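Local coordinates for sensor protein (Vibrio parahaemolyticus, PDB 3I9Y) that is the sensor domain of a TMAO-responsive membrane histidine kinase, which probably signals by phosphorylating a histidine and feeding a phosphorelay, at residues Thr184-Glu197 / Arg229-Glu241. Residues are numbered along the deposited sequence; the frame is centred on the assembly and turned at random.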
loop_
_atom_site.group_PDB
_atom_site.type_symbol
_atom_site.label_atom_id
_atom_site.label_comp_id
_atom_site.label_asym_id
_atom_site.label_seq_id
_atom_site.Cartn_x
_atom_site.Cartn_y
_atom_site.Cartn_z
ATOM N N THR A 184 4.131 5.962 8.888
ATOM C CA THR A 184 4.862 4.975 8.107
ATOM C C THR A 184 5.647 4.119 9.118
ATOM O O THR A 184 6.485 3.295 8.745
ATOM C CB THR A 184 5.892 5.623 7.131
ATOM O OG1 THR A 184 6.701 6.468 7.942
ATOM C CG2 THR A 184 5.300 6.545 6.045
ATOM N N ASN A 185 5.394 4.231 10.399
ATOM C CA ASN A 185 6.213 3.373 11.309
ATOM C C ASN A 185 5.307 2.419 11.966
ATOM O O ASN A 185 4.382 2.864 12.604
ATOM C CB ASN A 185 6.903 4.252 12.401
ATOM C CG ASN A 185 7.638 3.399 13.482
ATOM O OD1 ASN A 185 7.048 2.710 14.323
ATOM N ND2 ASN A 185 8.989 3.460 13.434
ATOM N N VAL A 186 5.631 1.144 11.999
ATOM C CA VAL A 186 4.704 0.218 12.502
ATOM C C VAL A 186 4.470 0.152 13.980
ATOM O O VAL A 186 3.327 -0.221 14.405
ATOM C CB VAL A 186 5.002 -1.180 11.973
ATOM C CG1 VAL A 186 6.157 -1.843 12.782
ATOM C CG2 VAL A 186 3.857 -2.120 12.132
ATOM N N ASP A 187 5.477 0.489 14.801
ATOM C CA ASP A 187 5.219 0.495 16.263
ATOM C C ASP A 187 4.282 1.701 16.591
ATOM O O ASP A 187 3.522 1.637 17.464
ATOM C CB ASP A 187 6.610 0.712 17.019
ATOM C CG ASP A 187 7.633 -0.445 16.634
ATOM O OD1 ASP A 187 8.673 -0.164 16.056
ATOM O OD2 ASP A 187 7.379 -1.643 16.851
ATOM N N ARG A 188 4.455 2.803 15.883
ATOM C CA ARG A 188 3.585 3.912 16.093
ATOM C C ARG A 188 2.145 3.606 15.756
ATOM O O ARG A 188 1.229 4.052 16.518
ATOM C CB ARG A 188 4.049 5.043 15.233
ATOM C CG ARG A 188 4.832 5.982 16.073
ATOM C CD ARG A 188 3.826 6.337 17.303
ATOM N NE ARG A 188 2.978 7.489 16.984
ATOM C CZ ARG A 188 2.382 8.219 17.905
ATOM N NH1 ARG A 188 2.536 7.880 19.247
ATOM N NH2 ARG A 188 1.720 9.332 17.505
ATOM N N ILE A 189 1.940 2.843 14.644
ATOM C CA ILE A 189 0.553 2.440 14.243
ATOM C C ILE A 189 -0.043 1.649 15.399
ATOM O O ILE A 189 -1.125 1.932 15.856
ATOM C CB ILE A 189 0.484 1.626 12.940
ATOM C CG1 ILE A 189 0.871 2.548 11.804
ATOM C CG2 ILE A 189 -1.006 0.971 12.767
ATOM C CD1 ILE A 189 1.313 1.665 10.543
ATOM N N GLN A 190 0.668 0.694 15.943
ATOM C CA GLN A 190 0.071 -0.109 17.022
ATOM C C GLN A 190 -0.202 0.630 18.347
ATOM O O GLN A 190 -1.082 0.297 19.124
ATOM C CB GLN A 190 1.054 -1.259 17.302
ATOM C CG GLN A 190 1.306 -2.002 16.004
ATOM C CD GLN A 190 1.987 -3.397 16.253
ATOM O OE1 GLN A 190 3.220 -3.569 16.278
ATOM N NE2 GLN A 190 1.155 -4.369 16.500
ATOM N N GLN A 191 0.672 1.564 18.651
ATOM C CA GLN A 191 0.464 2.367 19.835
ATOM C C GLN A 191 -0.818 3.276 19.720
ATOM O O GLN A 191 -1.594 3.463 20.687
ATOM C CB GLN A 191 1.611 3.219 19.802
ATOM C CG GLN A 191 2.067 3.568 21.047
ATOM C CD GLN A 191 3.491 4.016 20.767
ATOM O OE1 GLN A 191 4.406 3.131 20.662
ATOM N NE2 GLN A 191 3.686 5.392 20.495
ATOM N N ILE A 192 -1.060 3.804 18.488
ATOM C CA ILE A 192 -2.240 4.692 18.304
ATOM C C ILE A 192 -3.393 3.851 18.354
ATOM O O ILE A 192 -4.379 4.169 18.961
ATOM C CB ILE A 192 -2.242 5.415 16.974
ATOM C CG1 ILE A 192 -1.189 6.440 17.126
ATOM C CG2 ILE A 192 -3.524 6.313 16.916
ATOM C CD1 ILE A 192 -1.471 7.627 16.179
ATOM N N GLN A 193 -3.266 2.634 17.829
ATOM C CA GLN A 193 -4.431 1.749 17.950
ATOM C C GLN A 193 -4.828 1.480 19.433
ATOM O O GLN A 193 -6.025 1.340 19.780
ATOM C CB GLN A 193 -4.039 0.382 17.343
ATOM C CG GLN A 193 -5.047 -0.730 17.460
ATOM C CD GLN A 193 -4.519 -2.052 16.677
ATOM O OE1 GLN A 193 -3.287 -2.342 16.567
ATOM N NE2 GLN A 193 -5.466 -2.844 16.177
ATOM N N THR A 194 -3.830 1.217 20.311
ATOM C CA THR A 194 -4.321 0.780 21.665
ATOM C C THR A 194 -4.701 2.127 22.413
ATOM O O THR A 194 -5.651 2.193 23.179
ATOM C CB THR A 194 -3.258 -0.058 22.522
ATOM O OG1 THR A 194 -2.329 0.872 23.094
ATOM C CG2 THR A 194 -2.499 -0.968 21.771
ATOM N N ALA A 195 -4.005 3.183 22.075
ATOM C CA ALA A 195 -4.407 4.461 22.624
ATOM C C ALA A 195 -5.905 4.868 22.199
ATOM O O ALA A 195 -6.715 5.360 23.005
ATOM C CB ALA A 195 -3.455 5.496 22.180
ATOM N N PHE A 196 -6.347 4.544 21.003
ATOM C CA PHE A 196 -7.652 5.002 20.531
ATOM C C PHE A 196 -8.546 4.093 21.216
ATOM O O PHE A 196 -9.677 4.465 21.625
ATOM C CB PHE A 196 -7.777 4.709 18.973
ATOM C CG PHE A 196 -9.166 4.899 18.408
ATOM C CD1 PHE A 196 -9.497 6.114 17.747
ATOM C CD2 PHE A 196 -10.094 3.914 18.482
ATOM C CE1 PHE A 196 -10.763 6.300 17.194
ATOM C CE2 PHE A 196 -11.379 4.073 17.927
ATOM C CZ PHE A 196 -11.739 5.257 17.292
ATOM N N GLU A 197 -8.116 2.815 21.366
ATOM C CA GLU A 197 -9.072 1.899 22.044
ATOM C C GLU A 197 -9.315 2.292 23.574
ATOM O O GLU A 197 -10.413 2.113 24.116
ATOM C CB GLU A 197 -8.528 0.491 22.074
ATOM C CG GLU A 197 -9.460 -0.432 22.855
ATOM C CD GLU A 197 -9.006 -1.942 22.741
ATOM O OE1 GLU A 197 -7.764 -2.295 22.787
ATOM O OE2 GLU A 197 -9.913 -2.801 22.557
ATOM N N ARG A 229 -15.596 0.247 14.008
ATOM C CA ARG A 229 -14.643 0.653 12.851
ATOM C C ARG A 229 -13.192 0.587 13.226
ATOM O O ARG A 229 -12.322 0.959 12.507
ATOM C CB ARG A 229 -15.089 2.056 12.244
ATOM C CG ARG A 229 -16.433 1.702 11.631
ATOM C CD ARG A 229 -17.312 2.731 11.531
ATOM N NE ARG A 229 -18.373 2.508 10.569
ATOM C CZ ARG A 229 -19.624 2.116 10.868
ATOM N NH1 ARG A 229 -20.030 1.832 12.145
ATOM N NH2 ARG A 229 -20.490 2.104 9.829
ATOM N N GLN A 230 -12.928 0.074 14.454
ATOM C CA GLN A 230 -11.585 -0.031 14.908
ATOM C C GLN A 230 -10.846 -1.060 14.025
ATOM O O GLN A 230 -9.627 -1.010 14.040
ATOM C CB GLN A 230 -11.394 -0.518 16.479
ATOM C CG GLN A 230 -11.873 0.524 17.365
ATOM C CD GLN A 230 -11.932 -0.098 18.840
ATOM O OE1 GLN A 230 -12.893 -0.891 19.227
ATOM N NE2 GLN A 230 -10.867 0.175 19.566
ATOM N N VAL A 231 -11.537 -1.882 13.247
ATOM C CA VAL A 231 -10.873 -2.840 12.248
ATOM C C VAL A 231 -10.026 -1.958 11.314
ATOM O O VAL A 231 -9.100 -2.485 10.698
ATOM C CB VAL A 231 -11.815 -3.621 11.225
ATOM C CG1 VAL A 231 -13.029 -4.148 11.923
ATOM C CG2 VAL A 231 -12.517 -2.660 10.374
ATOM N N VAL A 232 -10.250 -0.622 11.199
ATOM C CA VAL A 232 -9.348 0.199 10.255
ATOM C C VAL A 232 -7.845 0.109 10.695
ATOM O O VAL A 232 -6.922 0.178 9.897
ATOM C CB VAL A 232 -9.823 1.608 10.221
ATOM C CG1 VAL A 232 -9.364 2.351 11.506
ATOM C CG2 VAL A 232 -9.193 2.336 9.044
ATOM N N PHE A 233 -7.523 -0.065 12.000
ATOM C CA PHE A 233 -6.157 -0.130 12.386
ATOM C C PHE A 233 -5.571 -1.533 11.873
ATOM O O PHE A 233 -4.362 -1.599 11.592
ATOM C CB PHE A 233 -6.038 -0.101 13.966
ATOM C CG PHE A 233 -6.283 1.293 14.520
ATOM C CD1 PHE A 233 -5.291 2.278 14.432
ATOM C CD2 PHE A 233 -7.556 1.564 15.051
ATOM C CE1 PHE A 233 -5.586 3.511 14.883
ATOM C CE2 PHE A 233 -7.882 2.825 15.509
ATOM C CZ PHE A 233 -6.924 3.817 15.444
ATOM N N THR A 234 -6.363 -2.600 11.719
ATOM C CA THR A 234 -5.636 -3.764 11.252
ATOM C C THR A 234 -5.500 -3.557 9.764
ATOM O O THR A 234 -4.583 -4.104 9.237
ATOM C CB THR A 234 -6.330 -5.085 11.468
ATOM O OG1 THR A 234 -7.495 -5.026 10.680
ATOM C CG2 THR A 234 -6.936 -5.184 12.900
ATOM N N ILE A 235 -6.266 -2.687 9.065
ATOM C CA ILE A 235 -6.046 -2.491 7.573
ATOM C C ILE A 235 -4.797 -1.586 7.407
ATOM O O ILE A 235 -3.944 -1.773 6.492
ATOM C CB ILE A 235 -7.268 -1.876 6.896
ATOM C CG1 ILE A 235 -8.498 -2.840 7.174
ATOM C CG2 ILE A 235 -6.959 -1.852 5.381
ATOM C CD1 ILE A 235 -9.866 -2.186 6.674
ATOM N N LEU A 236 -4.583 -0.680 8.395
ATOM C CA LEU A 236 -3.370 0.178 8.355
ATOM C C LEU A 236 -2.126 -0.711 8.510
ATOM O O LEU A 236 -1.043 -0.405 7.842
ATOM C CB LEU A 236 -3.330 1.284 9.448
ATOM C CG LEU A 236 -4.350 2.374 9.023
ATOM C CD1 LEU A 236 -4.506 3.289 10.374
ATOM C CD2 LEU A 236 -3.778 3.343 7.959
ATOM N N LEU A 237 -2.227 -1.768 9.342
ATOM C CA LEU A 237 -1.044 -2.653 9.443
ATOM C C LEU A 237 -0.830 -3.457 8.132
ATOM O O LEU A 237 0.349 -3.693 7.761
ATOM C CB LEU A 237 -1.099 -3.681 10.668
ATOM C CG LEU A 237 -1.365 -2.769 11.953
ATOM C CD1 LEU A 237 -1.958 -3.473 13.167
ATOM C CD2 LEU A 237 0.069 -2.177 12.389
ATOM N N GLN A 238 -1.946 -3.902 7.467
ATOM C CA GLN A 238 -1.731 -4.617 6.263
ATOM C C GLN A 238 -1.111 -3.641 5.227
ATOM O O GLN A 238 -0.350 -4.089 4.460
ATOM C CB GLN A 238 -3.094 -5.129 5.733
ATOM C CG GLN A 238 -3.521 -6.310 6.658
ATOM C CD GLN A 238 -5.135 -6.449 6.587
ATOM O OE1 GLN A 238 -5.813 -5.602 6.020
ATOM N NE2 GLN A 238 -5.652 -7.410 7.187
ATOM N N GLN A 239 -1.533 -2.367 5.174
ATOM C CA GLN A 239 -1.041 -1.458 4.175
ATOM C C GLN A 239 0.470 -1.301 4.582
ATOM O O GLN A 239 1.319 -1.225 3.680
ATOM C CB GLN A 239 -1.686 -0.068 4.319
ATOM C CG GLN A 239 -1.014 0.974 3.584
ATOM C CD GLN A 239 -1.858 2.263 3.644
ATOM O OE1 GLN A 239 -1.783 3.051 4.698
ATOM N NE2 GLN A 239 -2.575 2.552 2.588
ATOM N N TYR A 240 0.816 -1.246 5.879
ATOM C CA TYR A 240 2.293 -1.077 6.132
ATOM C C TYR A 240 3.097 -2.287 5.529
ATOM O O TYR A 240 4.091 -2.105 4.893
ATOM C CB TYR A 240 2.593 -1.034 7.644
ATOM C CG TYR A 240 4.030 -1.169 7.999
ATOM C CD1 TYR A 240 4.841 -0.021 8.034
ATOM C CD2 TYR A 240 4.578 -2.388 8.338
ATOM C CE1 TYR A 240 6.223 -0.065 8.498
ATOM C CE2 TYR A 240 6.006 -2.474 8.677
ATOM C CZ TYR A 240 6.797 -1.309 8.770
ATOM O OH TYR A 240 8.185 -1.349 8.950
ATOM N N GLU A 241 2.696 -3.506 5.856
ATOM C CA GLU A 241 3.354 -4.738 5.388
ATOM C C GLU A 241 3.343 -4.796 3.836
ATOM O O GLU A 241 4.359 -5.124 3.267
ATOM C CB GLU A 241 2.677 -6.046 5.852
ATOM C CG GLU A 241 2.347 -5.955 7.230
ATOM C CD GLU A 241 1.348 -7.161 7.854
ATOM O OE1 GLU A 241 0.125 -7.401 7.546
ATOM O OE2 GLU A 241 1.861 -7.866 8.746
HETATM O O HOH W 1 8.064 0.433 11.257
#
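Y240 turns one face of its phenol ring to V186, whose CB stands over the ring 3.6 Å from the centroid and only 11° off the normal. With CG anti to the backbone N (chi1 167°), the Y240 ring is carried across to the start of helix 186-208. At the rim of the same ring, near its plane, the carbonyl T184 O comes within 3.4 Å of Y240 CE1, while one water takes the V186 N-H and bonds weakly to Y240 OH. V186 opens helix 186-208, capped by N185, whose OD1 accepts from R188 N and, weakly, from D187 N.

One turn further in, I189 and L237 lie alongside one another, pointing opposite ways, each a knob in the other helix's hole: I189 among F233, L236, L237 and Y240, L237 among V186, I189, Q190 and Q193. Their methyls, I189 CG2 and L237 CD2, are modelled 3.3 Å apart, shorter than a normal carbon contact, so the exact value is doubtful.

F233 forms the next layer. Q193 CA sits over one face of its ring, 3.8 Å from the centroid, and the extended Q193 side chain runs back along F233 so that Q193 NE2 ends 3.6 Å from F233 CB. F196 meets the far end of that ring obliquely, planes at 54°, with F196 CB 3.7 Å from F233 CZ; the side chain of Q230 closes this end against F196 and E197. F196 and I192 also pack on helix 158-180.

The axes of 186-197 and 232-241 run antiparallel and come as close as 10.1 Å, and the reciprocal knobs-into-holes packing is that of a four-helix bundle, two of which stack to build the TorS sensor domain.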